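Local coordinates for small S protein (Podospora anserina, PDB 2WVQ) that forms, through its prion domain, the [het-s] prion and meets het-S in fused cells to trigger the lethal reaction of heterokaryon incompatibility, at residues Y31-G35 / K148-L154; R55-W59 / V171-E175. The protein carries 2 engineered substitutions. All blocks are in the same frame, centred on the assembly; numbering follows the deposited sequence.

Contact 1: Y31-G35 / K148-L154; sequences YVQLG and KKTAWAL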
loop_
_atom_site.group_PDB
_atom_site.type_symbol
_atom_site.label_atom_id
_atom_site.label_comp_id
_atom_site.label_asym_id
_atom_site.label_seq_id
_atom_site.Cartn_x
_atom_site.Cartn_y
_atom_site.Cartn_z
ATOM N N TYR A 31 10.857 2.897 -14.487
ATOM C CA TYR A 31 11.671 3.807 -13.670
ATOM C C TYR A 31 12.298 3.107 -12.446
ATOM O O TYR A 31 13.040 3.757 -11.680
ATOM C CB TYR A 31 10.843 5.038 -13.281
ATOM C CG TYR A 31 10.232 5.715 -14.487
ATOM C CD1 TYR A 31 8.889 5.499 -14.834
ATOM C CD2 TYR A 31 11.010 6.543 -15.320
ATOM C CE1 TYR A 31 8.327 6.110 -15.971
ATOM C CE2 TYR A 31 10.449 7.153 -16.466
ATOM C CZ TYR A 31 9.108 6.935 -16.777
ATOM O OH TYR A 31 8.552 7.551 -17.887
ATOM N N VAL A 32 12.013 1.810 -12.252
ATOM C CA VAL A 32 12.457 1.136 -11.016
ATOM C C VAL A 32 13.764 0.325 -11.034
ATOM O O VAL A 32 13.977 -0.593 -11.829
ATOM C CB VAL A 32 11.301 0.561 -10.079
ATOM C CG1 VAL A 32 9.953 0.375 -10.774
ATOM C CG2 VAL A 32 11.753 -0.646 -9.210
ATOM N N GLN A 33 14.649 0.756 -10.134
ATOM C CA GLN A 33 15.945 0.149 -9.897
ATOM C C GLN A 33 15.890 -0.711 -8.624
ATOM O O GLN A 33 15.010 -0.535 -7.772
ATOM C CB GLN A 33 16.982 1.247 -9.686
ATOM C CG GLN A 33 17.281 2.151 -10.867
ATOM C CD GLN A 33 17.966 3.434 -10.422
ATOM O OE1 GLN A 33 18.439 4.213 -11.231
ATOM N NE2 GLN A 33 18.024 3.648 -9.114
ATOM N N LEU A 34 16.805 -1.678 -8.506
ATOM C CA LEU A 34 16.903 -2.443 -7.267
ATOM C C LEU A 34 18.242 -2.131 -6.595
ATOM O O LEU A 34 19.285 -2.132 -7.242
ATOM C CB LEU A 34 16.737 -3.955 -7.489
ATOM C CG LEU A 34 15.399 -4.434 -8.077
ATOM C CD1 LEU A 34 15.347 -5.943 -8.007
ATOM C CD2 LEU A 34 14.208 -3.824 -7.337
ATOM N N GLY A 35 18.180 -1.908 -5.292
ATOM C CA GLY A 35 19.341 -1.445 -4.553
ATOM C C GLY A 35 20.257 -2.567 -4.106
ATOM O O GLY A 35 19.948 -3.765 -4.199
ATOM N N LYS A 148 10.498 11.601 -19.510
ATOM C CA LYS A 148 10.878 10.712 -18.405
ATOM C C LYS A 148 10.348 11.197 -17.041
ATOM O O LYS A 148 10.144 12.401 -16.832
ATOM C CB LYS A 148 12.407 10.548 -18.334
ATOM C CG LYS A 148 12.977 9.370 -19.138
ATOM C CD LYS A 148 14.438 9.085 -18.729
ATOM C CE LYS A 148 15.271 8.470 -19.879
ATOM N NZ LYS A 148 15.349 9.307 -21.136
ATOM N N LYS A 149 10.088 10.228 -16.156
ATOM C CA LYS A 149 9.949 10.427 -14.706
ATOM C C LYS A 149 11.323 10.151 -14.079
ATOM O O LYS A 149 12.150 9.447 -14.678
ATOM C CB LYS A 149 8.891 9.459 -14.135
ATOM C CG LYS A 149 7.465 10.030 -14.087
ATOM C CD LYS A 149 6.373 8.991 -14.432
ATOM C CE LYS A 149 5.798 8.207 -13.225
ATOM N NZ LYS A 149 6.552 6.940 -12.893
ATOM N N THR A 150 11.570 10.703 -12.886
ATOM C CA THR A 150 12.788 10.392 -12.104
ATOM C C THR A 150 12.879 8.882 -11.798
ATOM O O THR A 150 11.908 8.298 -11.296
ATOM C CB THR A 150 12.845 11.196 -10.751
ATOM O OG1 THR A 150 11.716 10.855 -9.918
ATOM C CG2 THR A 150 12.873 12.729 -10.999
ATOM N N ALA A 151 14.019 8.268 -12.127
ATOM C CA ALA A 151 14.314 6.867 -11.786
ATOM C C ALA A 151 14.496 6.756 -10.279
ATOM O O ALA A 151 15.015 7.672 -9.647
ATOM C CB ALA A 151 15.559 6.365 -12.521
ATOM N N TRP A 152 14.032 5.656 -9.700
ATOM C CA TRP A 152 14.049 5.512 -8.261
ATOM C C TRP A 152 14.260 4.041 -7.883
ATOM O O TRP A 152 13.909 3.139 -8.627
ATOM C CB TRP A 152 12.766 6.114 -7.658
ATOM C CG TRP A 152 11.551 5.384 -8.125
ATOM C CD1 TRP A 152 10.879 5.573 -9.294
ATOM C CD2 TRP A 152 10.891 4.318 -7.445
ATOM N NE1 TRP A 152 9.832 4.684 -9.383
ATOM C CE2 TRP A 152 9.806 3.916 -8.252
ATOM C CE3 TRP A 152 11.095 3.677 -6.219
ATOM C CZ2 TRP A 152 8.953 2.890 -7.886
ATOM C CZ3 TRP A 152 10.256 2.667 -5.866
ATOM C CH2 TRP A 152 9.196 2.276 -6.689
ATOM N N ALA A 153 14.855 3.797 -6.727
ATOM C CA ALA A 153 15.221 2.439 -6.341
ATOM C C ALA A 153 14.341 1.864 -5.252
ATOM O O ALA A 153 13.903 2.572 -4.356
ATOM C CB ALA A 153 16.707 2.390 -5.898
ATOM N N LEU A 154 14.113 0.570 -5.327
ATOM C CA LEU A 154 13.615 -0.215 -4.206
ATOM C C LEU A 154 14.811 -0.703 -3.382
ATOM O O LEU A 154 15.637 -1.470 -3.880
ATOM C CB LEU A 154 12.841 -1.429 -4.701
ATOM C CG LEU A 154 11.558 -1.134 -5.484
ATOM C CD1 LEU A 154 10.975 -2.389 -6.113
ATOM C CD2 LEU A 154 10.564 -0.503 -4.536
#
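K148 brings its backbone up to the far end of the Y31 ring, its CA 4.0 Å from Y31 OH. K149 follows and lies across the ring: its CB sits over the centre of one face, 3.6 Å from the Y31 centroid and 9° off the ring normal, in a CH-pi contact. Bends at chi2, chi3 and chi4 then fold the lysine chain back, so that K149 NZ comes 3.4 Å from Y31 CD1. T150 turns away, its OG1 bonded to Q99 of helix 79-108. At A151 the CB reaches Q33 OE1 at 3.8 Å.

From W152 on the two segments run as a short parallel ladder. W152 N donates to Y31 O and W152 O accepts from Q33 N, so W152 bonds to the residues before and after V32; L154 does the same about L34, its N giving to Q33 O (2.8 Å) and its O taking from G35 N. With CG between N and the carbonyl carbon (chi1 63°), the W152 side chain lies alongside V32, whose CB sits over one face of the six-membered ring. A153 sets its CB against Q33 NE2 on the opposite face of the ladder. L154 CD1 meets both V32 CG2 (3.6 Å) and L34 CD2.

Backbone bonds thus fix the parallel register, V32, L34, W152 and L154 give the ladder one apolar face toward the helices, and K149 on Y31 extends the pairing beyond the strands' N-terminal end.

Contact 2: R55-W59 / V171-E175; sequences RLSRW and VDELE
A salt-bridge network of R55, D172 and E175 ties two nearly parallel helices of the globular domain, their local axes 10.3 Å apart and 17° from parallel. R55 runs out extended from CG to NE, with CG anti to the backbone N (chi1 -167°), and so carries its guanidinium across to the other helix. There it grips E175 side-on: NE bonds to OE1 at 3.1 Å and NH2 to OE2 at 3.2 Å, both from above the carboxylate plane. R55 NH2 also gives a straight bond to D172 OD2 (2.6 Å), met nearly along its C-O axis. V171 CG1 packs over one face of the guanidinium, 3.5 Å from R55 NE. Water 1 joins R55 O to E175 OE1, and water 2 donates to D172 OD2.

Beside the charges, L174 CG stands over the centre of the W59 six-membered ring, 3.8 Å from its centroid, in a CH-pi contact, and W59 NE1 makes a weak hydrogen bond to the backbone O of L174. L56 CD1 closes against V171 CG2 at 3.9 Å.

L56 continues onto F22, C25 and V26 of helix 18-28 and I91 of helix 79-108, so helix 42-62 rests on both here, and L174 brings helix 157-176 onto helix 79-108 at A84 and I87.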
loop_
_atom_site.group_PDB
_atom_site.type_symbol
_atom_site.label_atom_id
_atom_site.label_comp_id
_atom_site.label_asym_id
_atom_site.label_seq_id
_atom_site.Cartn_x
_atom_site.Cartn_y
_atom_site.Cartn_z
ATOM N N ARG A 55 2.289 -9.333 -17.149
ATOM C CA ARG A 55 0.956 -9.837 -16.897
ATOM C C ARG A 55 -0.097 -8.722 -16.934
ATOM O O ARG A 55 -1.240 -8.931 -17.442
ATOM C CB ARG A 55 0.906 -10.620 -15.605
ATOM C CG ARG A 55 -0.387 -11.407 -15.478
ATOM C CD ARG A 55 -0.708 -11.686 -14.062
ATOM N NE ARG A 55 -2.103 -12.047 -13.845
ATOM C CZ ARG A 55 -2.646 -12.159 -12.638
ATOM N NH1 ARG A 55 -1.903 -11.936 -11.545
ATOM N NH2 ARG A 55 -3.923 -12.473 -12.512
ATOM N N LEU A 56 0.293 -7.551 -16.418
ATOM C CA LEU A 56 -0.512 -6.333 -16.488
ATOM C C LEU A 56 -0.686 -5.932 -17.974
ATOM O O LEU A 56 -1.817 -5.680 -18.457
ATOM C CB LEU A 56 0.143 -5.181 -15.679
ATOM C CG LEU A 56 -0.499 -3.766 -15.685
ATOM C CD1 LEU A 56 -1.885 -3.741 -15.122
ATOM C CD2 LEU A 56 0.358 -2.661 -14.988
ATOM N N SER A 57 0.409 -5.899 -18.709
ATOM C CA SER A 57 0.249 -5.582 -20.118
ATOM C C SER A 57 -0.571 -6.629 -20.925
ATOM O O SER A 57 -1.286 -6.229 -21.831
ATOM C CB SER A 57 1.560 -5.204 -20.782
ATOM O OG SER A 57 2.216 -6.306 -21.317
ATOM N N ARG A 58 -0.463 -7.922 -20.597
ATOM C CA ARG A 58 -1.289 -8.952 -21.196
ATOM C C ARG A 58 -2.759 -8.629 -21.079
ATOM O O ARG A 58 -3.493 -8.840 -22.038
ATOM C CB ARG A 58 -1.003 -10.368 -20.687
ATOM C CG ARG A 58 -1.553 -11.539 -21.616
ATOM C CD ARG A 58 -1.329 -12.900 -20.962
ATOM N NE ARG A 58 0.085 -13.038 -20.587
ATOM C CZ ARG A 58 0.576 -13.290 -19.365
ATOM N NH1 ARG A 58 -0.220 -13.483 -18.331
ATOM N NH2 ARG A 58 1.895 -13.374 -19.196
ATOM N N TRP A 59 -3.176 -8.129 -19.910
ATOM C CA TRP A 59 -4.535 -7.705 -19.684
ATOM C C TRP A 59 -4.999 -6.614 -20.635
ATOM O O TRP A 59 -6.123 -6.694 -21.167
ATOM C CB TRP A 59 -4.774 -7.250 -18.235
ATOM C CG TRP A 59 -6.187 -6.807 -18.043
ATOM C CD1 TRP A 59 -7.250 -7.594 -17.754
ATOM C CD2 TRP A 59 -6.686 -5.471 -18.142
ATOM N NE1 TRP A 59 -8.393 -6.838 -17.685
ATOM C CE2 TRP A 59 -8.071 -5.530 -17.915
ATOM C CE3 TRP A 59 -6.089 -4.225 -18.405
ATOM C CZ2 TRP A 59 -8.885 -4.392 -17.912
ATOM C CZ3 TRP A 59 -6.897 -3.088 -18.393
ATOM C CH2 TRP A 59 -8.285 -3.182 -18.163
ATOM N N VAL A 171 -4.315 -7.394 -10.867
ATOM C CA VAL A 171 -4.529 -7.979 -12.195
ATOM C C VAL A 171 -5.514 -9.161 -12.083
ATOM O O VAL A 171 -6.267 -9.408 -13.031
ATOM C CB VAL A 171 -3.192 -8.302 -12.983
ATOM C CG1 VAL A 171 -3.479 -8.904 -14.373
ATOM C CG2 VAL A 171 -2.333 -7.072 -13.176
ATOM N N ASP A 172 -5.551 -9.846 -10.928
ATOM C CA ASP A 172 -6.630 -10.810 -10.611
ATOM C C ASP A 172 -7.994 -10.129 -10.686
ATOM O O ASP A 172 -8.921 -10.658 -11.319
ATOM C CB ASP A 172 -6.500 -11.430 -9.206
ATOM C CG ASP A 172 -5.328 -12.402 -9.070
ATOM O OD1 ASP A 172 -5.006 -12.795 -7.917
ATOM O OD2 ASP A 172 -4.723 -12.768 -10.101
ATOM N N GLU A 173 -8.123 -8.981 -10.015
ATOM C CA GLU A 173 -9.352 -8.173 -10.011
ATOM C C GLU A 173 -9.765 -7.712 -11.426
ATOM O O GLU A 173 -10.948 -7.803 -11.799
ATOM C CB GLU A 173 -9.182 -6.958 -9.091
ATOM C CG GLU A 173 -9.700 -7.131 -7.670
ATOM C CD GLU A 173 -9.796 -5.799 -6.913
ATOM O OE1 GLU A 173 -10.932 -5.322 -6.651
ATOM O OE2 GLU A 173 -8.732 -5.224 -6.572
ATOM N N LEU A 174 -8.786 -7.236 -12.196
ATOM C CA LEU A 174 -8.947 -6.788 -13.598
ATOM C C LEU A 174 -9.410 -7.894 -14.527
ATOM O O LEU A 174 -10.288 -7.677 -15.379
ATOM C CB LEU A 174 -7.618 -6.249 -14.128
ATOM C CG LEU A 174 -7.284 -4.793 -14.438
ATOM C CD1 LEU A 174 -8.245 -3.768 -13.871
ATOM C CD2 LEU A 174 -5.835 -4.458 -14.108
ATOM N N GLU A 175 -8.789 -9.062 -14.393
ATOM C CA GLU A 175 -9.162 -10.239 -15.173
ATOM C C GLU A 175 -10.553 -10.785 -14.799
ATOM O O GLU A 175 -11.229 -11.368 -15.633
ATOM C CB GLU A 175 -8.089 -11.334 -15.057
ATOM C CG GLU A 175 -6.792 -11.064 -15.829
ATOM C CD GLU A 175 -5.673 -12.047 -15.455
ATOM O OE1 GLU A 175 -4.482 -11.789 -15.751
ATOM O OE2 GLU A 175 -5.988 -13.084 -14.848
HETATM O O HOH W 1 -3.402 -10.520 -17.628
HETATM O O HOH W 2 -2.507 -13.919 -9.180
#

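In the fold
Contacts 1 and 2 lie on opposite sides of the chain's centre, their centres about 23 Å apart, yet they join successive parts of the same two runs of chain: strand 32-34 precedes helix 42-62, and strand 152-154 precedes helix 157-176. Each run is therefore paired with the other twice, in parallel sense both times. Contact 1 is partly buried, with exposed residues at its loop end, and depends on main-chain bonds; contact 2 is a buried contact, with its two acids partly exposed, and is held mainly by side chains, with charges on one flank and apolar groups on the other. Helix 79-108 touches both, at W152 in the first and at L56 and L174 in the second.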